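PDB 4WOD: taurocyamine kinase from Schistosoma mansoni, which catalyses the reversible, magnesium-dependent transfer of a phosphate group between ATP and taurocyamine, storing high-energy phosphate as N-phosphotaurocyamine. Local coordinates for residues S97-L102 / L329-A334; C424-E429 / T629-N634. The protein carries 4 engineered substitutions. All blocks are in the same frame, centred on the assembly; numbering follows the deposited sequence.

How the contacts relate
Contacts 1 and 2 belong to different halves of a duplicated kinase, 97-102/329-334 to the first approximate repeat and 424-429/629-634 to the second. They follow one another along the chain and lie on opposite sides of its centre, with centres about 48 Å apart and nearest atoms about 35 Å apart, so they do not touch. Contact 1 stands beside the catalytic sheet of its repeat: the side chain of Phe99 is about 7 Å from that of Val122, predicted to bind ATP. Contact 2 holds Cys631, the predicted active-site cysteine; its counterpart in the first repeat, Cys268, lines the pocket in which arginine is bound.

Contact 1: residues S97-L102 / L329-A334; sequences SNFGDL and LTELDA
In Glu331, CG lies anti to the carbonyl carbon (chi1 -68°) and the chain then bends at chi2 (85°), which folds the carboxylate back toward Ser97 and Asn98 while its methylene groups lie against Phe99. The ring of Phe99 receives CG of Glu331 over one face, 3.8 Å from the ring centroid in a CH-pi contact, and the ring and carboxylate planes are turned 31° apart. Each carboxylate oxygen then takes its own donor from above the carboxylate plane: OE2 accepts from Ser97 OG at 2.7 Å, and OE1 accepts from the backbone N of Asn98, also at 2.7 Å. Glutamate suits this place because its aliphatic part can pack on an aromatic ring while its end gathers loop donors.

The backbone returns the grip. Leu332 N donates to Asn98 O at 3.0 Å, in the carbonyl plane, using an N-H of the first helical turn that has no acceptor earlier in the helix. Thr330 is the N-cap and forms a capping box with Asp333: Asp333 N gives to Thr330 OG1, and Thr330 N to Asp333 OD2. Asn98 OD1 meanwhile accepts from Gly100 N in an Asx turn. Gly100 has backbone angles that suit glycine, and its bare CA lies 3.8 Å from Leu332 CD2. Phe99 also packs on Ala244 and Ile247 of helix 236-251. The three bonds across the contact thus tie the loop to the start of helix 331-355, and the helix N-terminus would probably favour a negatively charged Glu331.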
loop_
_atom_site.group_PDB
_atom_site.type_symbol
_atom_site.label_atom_id
_atom_site.label_comp_id
_atom_site.label_asym_id
_atom_site.label_seq_id
_atom_site.Cartn_x
_atom_site.Cartn_y
_atom_site.Cartn_z
ATOM N N SER A 97 10.966 -2.866 31.271
ATOM C CA SER A 97 9.541 -3.143 31.263
ATOM C C SER A 97 8.811 -2.129 32.133
ATOM O O SER A 97 9.265 -1.823 33.241
ATOM C CB SER A 97 9.297 -4.570 31.763
ATOM O OG SER A 97 7.924 -4.907 31.791
ATOM N N ASN A 98 7.708 -1.593 31.617
ATOM C CA ASN A 98 6.847 -0.682 32.378
ATOM C C ASN A 98 5.413 -0.708 31.853
ATOM O O ASN A 98 5.126 -0.144 30.779
ATOM C CB ASN A 98 7.387 0.750 32.337
ATOM C CG ASN A 98 6.482 1.739 33.066
ATOM O OD1 ASN A 98 5.720 1.362 33.956
ATOM N ND2 ASN A 98 6.541 3.006 32.662
ATOM N N PHE A 99 4.537 -1.369 32.613
ATOM C CA PHE A 99 3.121 -1.506 32.284
ATOM C C PHE A 99 2.366 -0.233 32.686
ATOM O O PHE A 99 1.253 0.023 32.211
ATOM C CB PHE A 99 2.501 -2.756 32.964
ATOM C CG PHE A 99 2.824 -4.062 32.254
ATOM C CD1 PHE A 99 2.028 -4.524 31.215
ATOM C CD2 PHE A 99 3.944 -4.808 32.618
ATOM C CE1 PHE A 99 2.332 -5.701 30.547
ATOM C CE2 PHE A 99 4.264 -5.990 31.944
ATOM C CZ PHE A 99 3.441 -6.435 30.909
ATOM N N GLY A 100 2.985 0.568 33.547
ATOM C CA GLY A 100 2.387 1.818 33.993
ATOM C C GLY A 100 1.842 1.702 35.409
ATOM O O GLY A 100 1.885 0.636 36.019
ATOM N N ASP A 101 1.318 2.802 35.929
ATOM C CA ASP A 101 0.672 2.806 37.235
ATOM C C ASP A 101 -0.714 2.188 37.139
ATOM O O ASP A 101 -1.685 2.876 36.819
ATOM C CB ASP A 101 0.582 4.239 37.763
ATOM C CG ASP A 101 0.138 4.309 39.202
ATOM O OD1 ASP A 101 -0.151 3.253 39.801
ATOM O OD2 ASP A 101 0.058 5.440 39.727
ATOM N N LEU A 102 -0.809 0.894 37.425
ATOM C CA LEU A 102 -2.041 0.151 37.187
ATOM C C LEU A 102 -3.229 0.727 37.953
ATOM O O LEU A 102 -4.313 0.848 37.398
ATOM C CB LEU A 102 -1.854 -1.326 37.538
ATOM C CG LEU A 102 -0.805 -2.025 36.670
ATOM C CD1 LEU A 102 -0.846 -3.532 36.840
ATOM C CD2 LEU A 102 -0.984 -1.652 35.205
ATOM N N LEU A 329 9.999 0.488 22.900
ATOM C CA LEU A 329 9.067 1.259 23.728
ATOM C C LEU A 329 8.620 0.392 24.892
ATOM O O LEU A 329 8.855 -0.815 24.893
ATOM C CB LEU A 329 7.826 1.759 22.948
ATOM C CG LEU A 329 7.055 0.908 21.932
ATOM C CD1 LEU A 329 6.703 -0.492 22.404
ATOM C CD2 LEU A 329 5.761 1.608 21.539
ATOM N N THR A 330 7.982 0.998 25.889
ATOM C CA THR A 330 7.443 0.217 26.997
ATOM C C THR A 330 6.088 -0.397 26.660
ATOM O O THR A 330 5.455 -0.055 25.648
ATOM C CB THR A 330 7.265 1.062 28.265
ATOM O OG1 THR A 330 6.252 2.039 28.017
ATOM C CG2 THR A 330 8.553 1.736 28.646
ATOM N N GLU A 331 5.631 -1.283 27.539
ATOM C CA GLU A 331 4.325 -1.905 27.404
ATOM C C GLU A 331 3.235 -0.833 27.425
ATOM O O GLU A 331 2.286 -0.878 26.636
ATOM C CB GLU A 331 4.100 -2.933 28.525
ATOM C CG GLU A 331 4.995 -4.173 28.438
ATOM C CD GLU A 331 6.383 -4.003 29.076
ATOM O OE1 GLU A 331 6.835 -2.851 29.359
ATOM O OE2 GLU A 331 7.026 -5.049 29.295
ATOM N N LEU A 332 3.402 0.136 28.321
ATOM C CA LEU A 332 2.483 1.253 28.419
ATOM C C LEU A 332 2.485 2.049 27.110
ATOM O O LEU A 332 1.418 2.351 26.590
ATOM C CB LEU A 332 2.849 2.155 29.597
ATOM C CG LEU A 332 1.897 3.339 29.803
ATOM C CD1 LEU A 332 0.445 2.873 29.948
ATOM C CD2 LEU A 332 2.326 4.131 31.023
ATOM N N ASP A 333 3.669 2.356 26.568
ATOM C CA ASP A 333 3.748 3.013 25.263
ATOM C C ASP A 333 2.991 2.228 24.200
ATOM O O ASP A 333 2.265 2.824 23.393
ATOM C CB ASP A 333 5.198 3.196 24.784
ATOM C CG ASP A 333 6.028 4.087 25.685
ATOM O OD1 ASP A 333 5.486 4.949 26.406
ATOM O OD2 ASP A 333 7.257 3.917 25.664
ATOM N N ALA A 334 3.168 0.899 24.188
ATOM C CA ALA A 334 2.555 0.039 23.167
ATOM C C ALA A 334 1.025 -0.027 23.268
ATOM O O ALA A 334 0.332 0.094 22.256
ATOM C CB ALA A 334 3.130 -1.381 23.228
#

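Contact 2: residues C424-E429 / T629-N634; sequences CPRTGE and TCCPSN
The guanidinium of Arg426 carries Cys631 SG over one face, the sulfur 3.7 Å from NH1, and has the carbonyl carbon of Cys424 at its edge, in plane. A chain bent at chi2 (-64°) turns arginine back along its own loop, and CD rests against Cys631 CB at 3.9 Å. Two proline rings meet obliquely, with CG of Pro425 4.0 Å from CG of Pro632; rigid rings suit a close, buried meeting of loops. Pro425 O lies 3.1 Å from Pro632 CD and, though buried, has no polar partner.

The bonds across the contact converge on Cys630 O. Thr427 N reaches it at 2.9 Å from above the carbonyl plane, whereas Thr427 OG1 donates at 2.7 Å in that plane, on a lone pair. With chi1 at 61°, OG1 sits between the backbone N and the carbonyl carbon of Thr427 and reaches the same oxygen as its own N-H, a second bond that the beta-hydroxyl of threonine supplies. The next residue, Cys631, the predicted active-site cysteine, has Cys424 CB 3.7 Å from its SG, which also accepts a weak bond from Ser633 N.

Around this junction of the N-terminal and catalytic domains, Tyr433 of helix 432-435 bonds to Thr629 O, while Leu443, Ile444 and Tyr447 of helix 437-448 pack on the prolines and Cys424. Segment 629-634 lies in the loop between strands 626-627 and 639-646.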
loop_
_atom_site.group_PDB
_atom_site.type_symbol
_atom_site.label_atom_id
_atom_site.label_comp_id
_atom_site.label_asym_id
_atom_site.label_seq_id
_atom_site.Cartn_x
_atom_site.Cartn_y
_atom_site.Cartn_z
ATOM N N CYS A 424 -2.326 19.155 -8.078
ATOM C CA CYS A 424 -3.664 19.310 -8.681
ATOM C C CYS A 424 -4.662 18.258 -8.179
ATOM O O CYS A 424 -4.276 17.152 -7.816
ATOM C CB CYS A 424 -3.579 19.256 -10.213
ATOM S SG CYS A 424 -2.982 20.803 -10.968
ATOM N N PRO A 425 -5.955 18.607 -8.146
ATOM C CA PRO A 425 -6.944 17.615 -7.724
ATOM C C PRO A 425 -7.289 16.653 -8.859
ATOM O O PRO A 425 -6.838 16.854 -10.000
ATOM C CB PRO A 425 -8.162 18.471 -7.354
ATOM C CG PRO A 425 -8.049 19.647 -8.273
ATOM C CD PRO A 425 -6.565 19.923 -8.404
ATOM N N ARG A 426 -8.085 15.637 -8.535
ATOM C CA ARG A 426 -8.597 14.678 -9.513
ATOM C C ARG A 426 -10.124 14.592 -9.403
ATOM O O ARG A 426 -10.641 14.102 -8.410
ATOM C CB ARG A 426 -7.982 13.294 -9.296
ATOM C CG ARG A 426 -6.453 13.257 -9.294
ATOM C CD ARG A 426 -5.865 13.646 -10.624
ATOM N NE ARG A 426 -4.470 13.211 -10.743
ATOM C CZ ARG A 426 -3.416 13.911 -10.340
ATOM N NH1 ARG A 426 -3.578 15.106 -9.789
ATOM N NH2 ARG A 426 -2.189 13.409 -10.493
ATOM N N THR A 427 -10.837 15.034 -10.436
ATOM C CA THR A 427 -12.293 15.147 -10.380
ATOM C C THR A 427 -13.003 13.777 -10.513
ATOM O O THR A 427 -12.377 12.780 -10.895
ATOM C CB THR A 427 -12.787 16.105 -11.471
ATOM O OG1 THR A 427 -12.424 15.580 -12.757
ATOM C CG2 THR A 427 -12.132 17.494 -11.294
ATOM N N GLY A 428 -14.296 13.731 -10.177
ATOM C CA GLY A 428 -15.045 12.478 -10.158
ATOM C C GLY A 428 -15.917 12.236 -11.389
ATOM O O GLY A 428 -16.279 11.105 -11.684
ATOM N N GLU A 429 -16.256 13.303 -12.091
ATOM C CA GLU A 429 -17.040 13.226 -13.335
ATOM C C GLU A 429 -17.084 14.615 -13.965
ATOM O O GLU A 429 -16.764 15.602 -13.306
ATOM C CB GLU A 429 -18.460 12.709 -13.071
ATOM C CG GLU A 429 -19.346 13.660 -12.280
ATOM C CD GLU A 429 -20.796 13.218 -12.314
ATOM O OE1 GLU A 429 -21.269 12.849 -13.411
ATOM O OE2 GLU A 429 -21.457 13.199 -11.249
ATOM N N THR A 629 -11.307 16.267 -18.746
ATOM C CA THR A 629 -10.449 15.193 -18.269
ATOM C C THR A 629 -10.522 15.142 -16.744
ATOM O O THR A 629 -10.960 16.097 -16.083
ATOM C CB THR A 629 -8.963 15.372 -18.719
ATOM O OG1 THR A 629 -8.426 16.590 -18.189
ATOM C CG2 THR A 629 -8.852 15.425 -20.246
ATOM N N CYS A 630 -10.097 14.016 -16.192
ATOM C CA CYS A 630 -10.068 13.838 -14.749
ATOM C C CYS A 630 -9.243 14.919 -14.033
ATOM O O CYS A 630 -9.740 15.572 -13.115
ATOM C CB CYS A 630 -9.537 12.445 -14.427
ATOM S SG CYS A 630 -9.379 12.096 -12.695
ATOM N N CYS A 631 -7.986 15.094 -14.426
ATOM C CA CYS A 631 -7.173 16.161 -13.858
ATOM C C CYS A 631 -7.401 17.474 -14.615
ATOM O O CYS A 631 -7.402 17.498 -15.847
ATOM C CB CYS A 631 -5.683 15.780 -13.878
ATOM S SG CYS A 631 -4.622 16.873 -12.905
ATOM N N PRO A 632 -7.612 18.572 -13.877
ATOM C CA PRO A 632 -7.819 19.880 -14.503
ATOM C C PRO A 632 -6.574 20.360 -15.257
ATOM O O PRO A 632 -6.665 21.264 -16.058
ATOM C CB PRO A 632 -8.136 20.799 -13.320
ATOM C CG PRO A 632 -8.559 19.897 -12.223
ATOM C CD PRO A 632 -7.799 18.621 -12.417
ATOM N N SER A 633 -5.423 19.756 -14.996
ATOM C CA SER A 633 -4.202 20.134 -15.686
ATOM C C SER A 633 -4.252 19.754 -17.170
ATOM O O SER A 633 -3.499 20.308 -17.989
ATOM C CB SER A 633 -2.995 19.463 -15.029
ATOM O OG SER A 633 -3.000 18.066 -15.280
ATOM N N ASN A 634 -5.126 18.805 -17.513
ATOM C CA ASN A 634 -5.144 18.271 -18.871
ATOM C C ASN A 634 -6.382 18.554 -19.718
ATOM O O ASN A 634 -6.708 17.787 -20.627
ATOM C CB ASN A 634 -4.903 16.775 -18.828
ATOM C CG ASN A 634 -3.583 16.408 -19.451
ATOM O OD1 ASN A 634 -3.446 16.411 -20.672
ATOM N ND2 ASN A 634 -2.580 16.128 -18.611
#